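Long-range contacts in 3-methylornithine synthase (Methanosarcina barkeri, PDB 3T7V), which catalyses the radical isomerization of L-lysine to (3R)-3-methyl-D-ornithine in pyrrolysine biosynthesis, using a [4Fe-4S] cluster and S-adenosylmethionine: residues A[165-170]-A[203-208]; A[231-236]-A[271-276]; A[260-265]-A[292-297]. All coordinates share one frame; numbering follows the deposited sequence.

Contact 1. Residues A[165-170]-A[203-208]; sequences FLALYQ and CVEDGI. With MD0 (5-amino-D-isoleucine), chain D; SAM (S-adenosylmethionine), chain C.
Tyr169 and Glu205 meet beside the side-chain amine of the bound 5-amino-D-isoleucine. The phenol OH donates to Glu205 OE1 over 2.6 Å, reaching it from above the carboxylate plane, with ring and carboxylate planes 78° apart. Glu205 gets there on a fully extended chain, CG anti to the backbone N (chi1 -176°), which carries CG and CD past Tyr169 CE1. The same phenol oxygen accepts from the ligand amine, NE, at 2.8 Å, so the hydroxyl serves as donor to Glu205 and acceptor from the ligand. Arg235 takes the other carboxylate oxygen in a salt bridge. The backbones that carry these side chains belong to two neighbouring parallel strands of the radical SAM TIM-type barrel, 163-167 and 203-210, paired from Phe165 with Cys203 to Ala167 with Glu205; Leu166 N to Cys203 O (2.9 Å) is one of their bonds. At the far end Cys203 CB sits almost exactly over the centre of the Phe165 ring, 3.4 Å from the centroid, a CH-pi contact, with SG higher above the same face. Past the end of strand 163-167, where 203-210 runs on, Asp206 OD1 receives Gln170 N (2.9 Å) nearly along its C-O axis and Gly207 N at 2.8 Å, while OD2 bonds Tyr173. Tyr169 CB and ring pack on the Gly207 backbone, and Tyr169 CD2 lies 3.4 Å from O3' of S-adenosylmethionine.

Contact 2. Residues A[231-236]-A[271-276]; sequences PDMVRV and KRLIPA. With MD0 (5-amino-D-isoleucine), chain D.
Pro275 packs its ring against Arg235, Pro275 CG lying 3.3 Å from Arg235 CB and also over one face of the guanidinium, toward its rim. Arg235 CG sits between the backbone N and the carbonyl carbon (chi1 81°), and a bend at chi3 turns the guanidinium to the ligand carboxylate. There NH2 donates to O of 5-amino-D-isoleucine at 3.0 Å and NH1 to its OXT at 3.1 Å, while NE is held by Glu205; proline and carboxylates together should hold the guanidinium plane in place. Met233 completes the tight part: its extended chain runs past Leu273, CG 3.6 Å from Leu273 CB, and its CE methyl reaches Pro275 CG. On the side turned toward helix 258-268, Val234 CG2 meets Ile274 CG1. The backbones share a single bridge, Met233 with Leu273, in which Val234 N donates to Leu273 O over 3.0 Å; the companion bond from Leu273 N to Asp232 O is weak.

The partly exposed end is looser. Asp232 OD1 and Arg272 NH1 form a long salt bridge of 3.3 Å, with carboxylate and guanidinium planes 83° apart. Stronger partners lie outside the pair, Val204 N for Asp232 and Asp230 for Arg272. One water donates to Asp232 O and weakly accepts from Arg272 NH1; at the inner end another joins Val236 N to Pro275 O, where the chains have parted. Strands 233-238 and 275-277 follow each other around the wall of the TIM-type radical SAM barrel, and Arg235 helps form its binding site for the ligand carboxylate.

Contact 3. Residues A[260-265]-A[292-297]; sequences KIISVL and AGANIV
Ser263 OG donates to Ala292 O over 2.8 Å, the one hydrogen bond between 260-265 and 292-297. The hydroxyl arrives in the carbonyl plane, on a lone pair, at a C=O...O angle of 122°. With OG anti to its own carbonyl carbon (chi1 -61°), Ser263 turns the hydroxyl toward Ala292 and keeps it near Leu259 O of its own helix, to which it is weakly bonded. Ser263 CA also approaches Ala292 O, at 3.2 Å, as a CA-H...O contact. One residue earlier on the helix, Ile262 turns its CG2 methyl onto the same turn: CG2 lies 3.6 Å from Ala292 O and also touches Ala294 N and the Ala292 methyl, while Ala294 CB stands slightly farther off.

The next shell fixes both partners. Ala292 and Gly293 follow helix 278-291, and Gly293, with positive phi (120°), closes it in a Schellman motif. Gly293 O is bonded by Arg266 from the same helix as Ser263, and Ala294 O by Arg51. Ile262 also packs on Val236 of strand 233-238, and Ser263 touches Leu43 and Tyr44 of helix 37-55. Beyond the turn the chain enters strand 296-300. With one polar bond amid small apolar groups, the contact satisfies a buried carbonyl at a helix end, and the small alanine methyls are consistent with the close approach of turn and helix.

All three contacts are buried apart from the partly exposed end of contact 2. Contacts 1 and 2 lie in the barrel wall; contact 3 joins an outer helix to the turn that leads into strand 296-300. Contacts 1 and 2 touch along neighbouring strands 203-210 and 233-238 and share the ligand: contact 1 meets its side-chain amine, contact 2 its carboxylate. Contacts 2 and 3 join where strands 275-277 and 296-300 pair, Ala276 N lying 2.6 Å from Ile296 O, and their segments alternate along the chain. Charge is found at the pocket, on Glu205 and Arg235, and again at the partly exposed end of contact 2, whereas 260-265 with 292-297 relies on methyl packing and one hydroxyl.

Contact 1. Residues A[165-170]-A[203-208]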
# COMPACT_ATOMS: atom_id res chain seq x y z
N PHE A 165 7.99 -1.45 9.48
CA PHE A 165 7.84 -1.56 8.03
C PHE A 165 8.19 -0.21 7.45
O PHE A 165 7.85 0.85 8.00
CB PHE A 165 6.34 -1.89 7.73
CG PHE A 165 6.07 -3.21 7.16
CD1 PHE A 165 6.30 -3.40 5.76
CD2 PHE A 165 5.53 -4.22 7.91
CE1 PHE A 165 6.00 -4.63 5.17
CE2 PHE A 165 5.23 -5.48 7.33
CZ PHE A 165 5.45 -5.66 5.97
N LEU A 166 8.84 -0.26 6.32
CA LEU A 166 9.00 0.93 5.47
C LEU A 166 8.21 0.73 4.19
O LEU A 166 8.44 -0.26 3.47
CB LEU A 166 10.48 1.13 5.10
CG LEU A 166 10.70 2.27 4.06
CD1 LEU A 166 10.35 3.60 4.68
CD2 LEU A 166 12.15 2.21 3.65
N ALA A 167 7.28 1.63 3.92
CA ALA A 167 6.54 1.55 2.63
C ALA A 167 7.07 2.65 1.73
O ALA A 167 6.95 3.83 2.05
CB ALA A 167 5.03 1.74 2.91
N LEU A 168 7.68 2.25 0.65
CA LEU A 168 8.32 3.23 -0.27
C LEU A 168 8.18 2.66 -1.67
O LEU A 168 8.99 1.82 -2.10
CB LEU A 168 9.85 3.37 0.15
CG LEU A 168 10.54 4.57 -0.55
CD1 LEU A 168 10.03 5.91 0.02
CD2 LEU A 168 12.08 4.41 -0.37
N TYR A 169 7.08 3.05 -2.33
CA TYR A 169 6.74 2.32 -3.56
C TYR A 169 7.47 2.88 -4.75
O TYR A 169 7.69 4.06 -4.88
CB TYR A 169 5.19 2.45 -3.85
CG TYR A 169 4.32 2.12 -2.63
CD1 TYR A 169 4.74 1.18 -1.69
CD2 TYR A 169 3.13 2.74 -2.44
CE1 TYR A 169 3.97 0.92 -0.54
CE2 TYR A 169 2.35 2.52 -1.33
CZ TYR A 169 2.79 1.62 -0.37
OH TYR A 169 2.01 1.40 0.76
N GLN A 170 7.90 1.96 -5.61
CA GLN A 170 8.62 2.40 -6.83
C GLN A 170 7.68 2.96 -7.92
O GLN A 170 8.15 3.73 -8.79
CB GLN A 170 9.36 1.22 -7.44
CG GLN A 170 10.54 1.68 -8.32
CD GLN A 170 11.70 2.29 -7.58
OE1 GLN A 170 11.87 2.06 -6.39
NE2 GLN A 170 12.56 3.01 -8.30
N CYS A 203 10.91 -4.63 7.69
CA CYS A 203 10.23 -5.25 6.56
C CYS A 203 9.93 -4.12 5.54
O CYS A 203 9.80 -2.96 5.98
CB CYS A 203 8.87 -5.80 7.05
SG CYS A 203 9.03 -7.26 8.01
N VAL A 204 9.83 -4.43 4.25
CA VAL A 204 9.63 -3.37 3.23
C VAL A 204 8.43 -3.69 2.40
O VAL A 204 8.11 -4.88 2.12
CB VAL A 204 10.87 -3.08 2.44
CG1 VAL A 204 12.04 -2.69 3.38
CG2 VAL A 204 11.31 -4.23 1.62
N GLU A 205 7.68 -2.65 2.05
CA GLU A 205 6.56 -2.78 1.08
C GLU A 205 6.96 -2.00 -0.16
O GLU A 205 7.36 -0.80 -0.08
CB GLU A 205 5.28 -2.14 1.67
CG GLU A 205 4.06 -2.35 0.73
CD GLU A 205 2.73 -1.69 1.15
OE1 GLU A 205 2.69 -0.75 1.98
OE2 GLU A 205 1.67 -2.08 0.52
N ASP A 206 6.79 -2.67 -1.30
CA ASP A 206 6.92 -2.02 -2.61
C ASP A 206 5.59 -2.03 -3.27
O ASP A 206 4.65 -2.75 -2.84
CB ASP A 206 7.96 -2.80 -3.45
CG ASP A 206 8.57 -2.00 -4.63
OD1 ASP A 206 8.20 -0.79 -4.85
OD2 ASP A 206 9.50 -2.60 -5.26
N GLY A 207 5.46 -1.20 -4.31
CA GLY A 207 4.15 -1.06 -4.94
C GLY A 207 4.29 -0.51 -6.33
O GLY A 207 5.20 0.26 -6.62
N ILE A 208 3.32 -0.88 -7.14
CA ILE A 208 3.18 -0.33 -8.50
C ILE A 208 1.85 0.30 -8.75
O ILE A 208 0.86 0.03 -8.03
CB ILE A 208 3.60 -1.39 -9.49
CG1 ILE A 208 2.59 -2.49 -9.43
CG2 ILE A 208 5.12 -1.70 -9.29
CD1 ILE A 208 2.92 -3.68 -10.43
C MD0 D . -3.33 2.88 1.37
N MD0 D . -4.11 5.18 1.50
O MD0 D . -2.91 1.90 2.01
CA MD0 D . -3.05 4.26 1.88
CB MD0 D . -1.68 4.77 1.33
CD MD0 D . 0.83 4.51 1.90
NE MD0 D . 1.80 3.61 2.52
CG MD0 D . -0.55 3.87 1.93
CG2 MD0 D . -1.58 4.77 -0.22
OXT MD0 D . -3.99 2.78 0.33
N SAM C . 5.12 10.84 0.10
CA SAM C . 5.55 9.54 0.32
C SAM C . 5.84 8.76 -0.90
O SAM C . 5.62 9.26 -2.02
OXT SAM C . 6.44 7.64 -0.74
CB SAM C . 4.54 8.71 0.69
CG SAM C . 3.20 8.77 0.08
SD SAM C . 2.64 7.14 -0.57
CE SAM C . 1.24 6.82 0.48
C5' SAM C . 1.83 7.64 -2.07
C4' SAM C . 1.79 6.65 -2.98
O4' SAM C . 0.23 6.79 -2.95
C3' SAM C . 2.41 6.84 -4.14
O3' SAM C . 3.43 5.88 -3.82
C2' SAM C . 1.32 6.09 -4.92
O2' SAM C . 1.61 4.67 -5.13
C1' SAM C . -0.06 6.28 -4.26
N9 SAM C . -0.80 7.40 -4.95
C8 SAM C . -0.57 8.74 -4.95
N7 SAM C . -1.45 9.34 -5.74
C5 SAM C . -2.28 8.37 -6.25
C6 SAM C . -3.32 8.40 -7.19
N6 SAM C . -3.74 9.53 -7.76
N1 SAM C . -3.97 7.26 -7.46
C2 SAM C . -3.58 6.07 -6.92
N3 SAM C . -2.50 5.98 -6.10
C4 SAM C . -1.88 7.15 -5.76

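Contact 2. Residues A[231-236]-A[271-276]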
# COMPACT_ATOMS: atom_id res chain seq x y z
N PRO A 231 10.67 -8.12 -1.37
CA PRO A 231 9.85 -7.32 -0.44
C PRO A 231 8.95 -8.21 0.41
O PRO A 231 8.55 -9.32 0.02
CB PRO A 231 9.01 -6.46 -1.37
CG PRO A 231 8.89 -7.31 -2.59
CD PRO A 231 10.19 -8.04 -2.74
N ASP A 232 8.59 -7.71 1.59
CA ASP A 232 7.68 -8.41 2.51
C ASP A 232 6.20 -8.23 2.19
O ASP A 232 5.37 -9.07 2.52
CB ASP A 232 7.99 -7.95 3.94
CG ASP A 232 9.44 -8.16 4.26
OD1 ASP A 232 9.76 -9.32 4.60
OD2 ASP A 232 10.33 -7.24 4.06
N MET A 233 5.89 -7.14 1.48
CA MET A 233 4.54 -6.77 1.11
C MET A 233 4.66 -6.13 -0.27
O MET A 233 5.62 -5.40 -0.56
CB MET A 233 3.96 -5.76 2.14
CG MET A 233 2.53 -5.37 1.85
SD MET A 233 1.93 -4.47 3.30
CE MET A 233 0.34 -4.04 2.74
N VAL A 234 3.71 -6.50 -1.13
CA VAL A 234 3.70 -5.95 -2.52
C VAL A 234 2.29 -5.51 -2.80
O VAL A 234 1.29 -6.18 -2.46
CB VAL A 234 4.12 -7.01 -3.59
CG1 VAL A 234 5.63 -7.30 -3.43
CG2 VAL A 234 3.33 -8.29 -3.42
N ARG A 235 2.20 -4.37 -3.45
CA ARG A 235 0.88 -3.82 -3.79
C ARG A 235 0.75 -3.32 -5.19
O ARG A 235 1.75 -2.99 -5.87
CB ARG A 235 0.45 -2.78 -2.79
CG ARG A 235 1.00 -1.48 -3.01
CD ARG A 235 0.15 -0.31 -2.38
NE ARG A 235 0.02 -0.49 -0.92
CZ ARG A 235 -0.94 0.07 -0.19
NH1 ARG A 235 -1.89 0.83 -0.79
NH2 ARG A 235 -0.99 -0.17 1.11
N VAL A 236 -0.50 -3.24 -5.61
CA VAL A 236 -0.83 -2.49 -6.85
C VAL A 236 -1.98 -1.56 -6.51
O VAL A 236 -2.91 -1.96 -5.78
CB VAL A 236 -1.10 -3.46 -8.02
CG1 VAL A 236 -2.16 -4.49 -7.54
CG2 VAL A 236 -1.59 -2.69 -9.23
N LYS A 271 3.44 -16.21 -0.43
CA LYS A 271 3.52 -16.16 1.04
C LYS A 271 3.51 -14.73 1.55
O LYS A 271 3.72 -14.54 2.78
CB LYS A 271 4.82 -16.83 1.48
CG LYS A 271 4.80 -18.34 1.17
CD LYS A 271 6.15 -19.04 1.51
CE LYS A 271 6.19 -20.48 1.04
NZ LYS A 271 7.31 -21.24 1.68
N ARG A 272 3.37 -13.73 0.65
CA ARG A 272 3.61 -12.32 1.10
C ARG A 272 2.29 -11.61 1.43
O ARG A 272 1.20 -12.11 1.21
CB ARG A 272 4.43 -11.56 0.04
CG ARG A 272 5.79 -12.28 -0.26
CD ARG A 272 6.65 -12.27 1.00
NE ARG A 272 8.01 -12.67 0.76
CZ ARG A 272 9.00 -12.51 1.63
NH1 ARG A 272 8.78 -11.97 2.82
NH2 ARG A 272 10.22 -12.91 1.31
N LEU A 273 2.39 -10.44 2.05
CA LEU A 273 1.27 -9.59 2.28
C LEU A 273 0.91 -8.84 1.02
O LEU A 273 1.84 -8.34 0.33
CB LEU A 273 1.63 -8.56 3.37
CG LEU A 273 1.88 -9.20 4.75
CD1 LEU A 273 2.42 -8.12 5.68
CD2 LEU A 273 0.62 -9.78 5.27
N ILE A 274 -0.37 -8.75 0.68
CA ILE A 274 -0.84 -8.00 -0.50
C ILE A 274 -2.08 -7.27 -0.06
O ILE A 274 -3.05 -7.93 0.39
CB ILE A 274 -1.22 -8.92 -1.68
CG1 ILE A 274 -0.01 -9.79 -2.01
CG2 ILE A 274 -1.75 -8.10 -2.87
CD1 ILE A 274 -0.24 -10.85 -3.15
N PRO A 275 -2.11 -5.93 -0.15
CA PRO A 275 -3.21 -5.13 0.40
C PRO A 275 -4.42 -5.06 -0.42
O PRO A 275 -4.34 -5.02 -1.71
CB PRO A 275 -2.59 -3.76 0.61
CG PRO A 275 -1.49 -3.65 -0.33
CD PRO A 275 -0.98 -5.08 -0.56
N ALA A 276 -5.57 -4.99 0.25
CA ALA A 276 -6.81 -4.56 -0.34
C ALA A 276 -7.02 -3.13 0.25
O ALA A 276 -7.43 -2.98 1.43
CB ALA A 276 -7.92 -5.51 0.10
C MD0 D . -3.33 2.88 1.37
N MD0 D . -4.11 5.18 1.50
O MD0 D . -2.91 1.90 2.01
CA MD0 D . -3.05 4.26 1.88
CB MD0 D . -1.68 4.77 1.33
CD MD0 D . 0.83 4.51 1.90
NE MD0 D . 1.80 3.61 2.52
CG MD0 D . -0.55 3.87 1.93
CG2 MD0 D . -1.58 4.77 -0.22
OXT MD0 D . -3.99 2.78 0.33
O HOH W 1 5.91 -11.22 4.29
O HOH W 2 -2.59 -4.40 -3.92

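Contact 3. Residues A[260-265]-A[292-297]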
# COMPACT_ATOMS: atom_id res chain seq x y z
N LYS A 260 -6.85 -8.03 -11.50
CA LYS A 260 -6.02 -8.98 -12.23
C LYS A 260 -4.58 -8.98 -11.69
O LYS A 260 -3.96 -10.01 -11.51
CB LYS A 260 -6.02 -8.57 -13.75
CG LYS A 260 -5.42 -9.55 -14.71
CD LYS A 260 -6.16 -9.46 -16.11
CE LYS A 260 -6.26 -8.03 -16.53
NZ LYS A 260 -6.44 -8.01 -18.02
N ILE A 261 -4.06 -7.78 -11.41
CA ILE A 261 -2.68 -7.75 -10.99
C ILE A 261 -2.53 -8.24 -9.56
O ILE A 261 -1.54 -8.85 -9.21
CB ILE A 261 -2.09 -6.34 -11.14
CG1 ILE A 261 -2.02 -6.00 -12.68
CG2 ILE A 261 -0.68 -6.17 -10.53
CD1 ILE A 261 -1.81 -4.54 -12.87
N ILE A 262 -3.54 -7.99 -8.70
CA ILE A 262 -3.53 -8.60 -7.32
C ILE A 262 -3.42 -10.12 -7.40
O ILE A 262 -2.65 -10.74 -6.68
CB ILE A 262 -4.73 -8.16 -6.48
CG1 ILE A 262 -4.59 -6.71 -6.06
CG2 ILE A 262 -4.87 -9.07 -5.26
CD1 ILE A 262 -5.86 -6.16 -5.45
N SER A 263 -4.25 -10.69 -8.32
CA SER A 263 -4.19 -12.16 -8.43
C SER A 263 -2.83 -12.61 -8.95
O SER A 263 -2.28 -13.57 -8.44
CB SER A 263 -5.25 -12.67 -9.37
OG SER A 263 -6.54 -12.33 -8.89
N VAL A 264 -2.26 -11.90 -9.92
CA VAL A 264 -0.94 -12.27 -10.41
C VAL A 264 0.10 -12.11 -9.30
O VAL A 264 0.99 -12.96 -9.12
CB VAL A 264 -0.59 -11.39 -11.64
CG1 VAL A 264 0.86 -11.60 -12.00
CG2 VAL A 264 -1.47 -11.85 -12.83
N LEU A 265 -0.01 -11.04 -8.48
CA LEU A 265 0.95 -10.88 -7.36
C LEU A 265 0.83 -12.04 -6.39
O LEU A 265 1.83 -12.46 -5.80
CB LEU A 265 0.62 -9.57 -6.55
CG LEU A 265 1.14 -8.31 -7.30
CD1 LEU A 265 0.58 -7.05 -6.55
CD2 LEU A 265 2.65 -8.22 -7.37
N ALA A 292 -9.70 -11.36 -4.99
CA ALA A 292 -8.64 -11.54 -6.02
C ALA A 292 -7.31 -12.03 -5.36
O ALA A 292 -6.34 -12.29 -6.09
CB ALA A 292 -8.36 -10.22 -6.73
N GLY A 293 -7.29 -12.19 -4.04
CA GLY A 293 -6.08 -12.75 -3.38
C GLY A 293 -5.39 -11.87 -2.37
O GLY A 293 -4.39 -12.25 -1.82
N ALA A 294 -5.93 -10.70 -2.09
CA ALA A 294 -5.31 -9.87 -1.05
C ALA A 294 -5.54 -10.48 0.35
O ALA A 294 -6.46 -11.26 0.57
CB ALA A 294 -5.89 -8.45 -1.08
N ASN A 295 -4.70 -10.08 1.30
CA ASN A 295 -4.81 -10.63 2.69
C ASN A 295 -4.70 -9.58 3.81
O ASN A 295 -4.65 -9.94 4.95
CB ASN A 295 -3.87 -11.84 2.89
CG ASN A 295 -2.39 -11.45 2.85
OD1 ASN A 295 -2.03 -10.42 2.40
ND2 ASN A 295 -1.54 -12.32 3.25
N ILE A 296 -4.53 -8.32 3.45
CA ILE A 296 -4.46 -7.23 4.45
C ILE A 296 -5.29 -6.07 3.94
O ILE A 296 -5.19 -5.68 2.77
CB ILE A 296 -2.97 -6.85 4.79
CG1 ILE A 296 -2.92 -5.66 5.76
CG2 ILE A 296 -2.13 -6.53 3.53
CD1 ILE A 296 -1.49 -5.57 6.37
N VAL A 297 -6.06 -5.47 4.80
CA VAL A 297 -6.94 -4.36 4.41
C VAL A 297 -6.24 -3.07 4.93
O VAL A 297 -5.77 -3.04 6.06
CB VAL A 297 -8.33 -4.45 5.01
CG1 VAL A 297 -9.22 -3.28 4.58
CG2 VAL A 297 -9.03 -5.75 4.61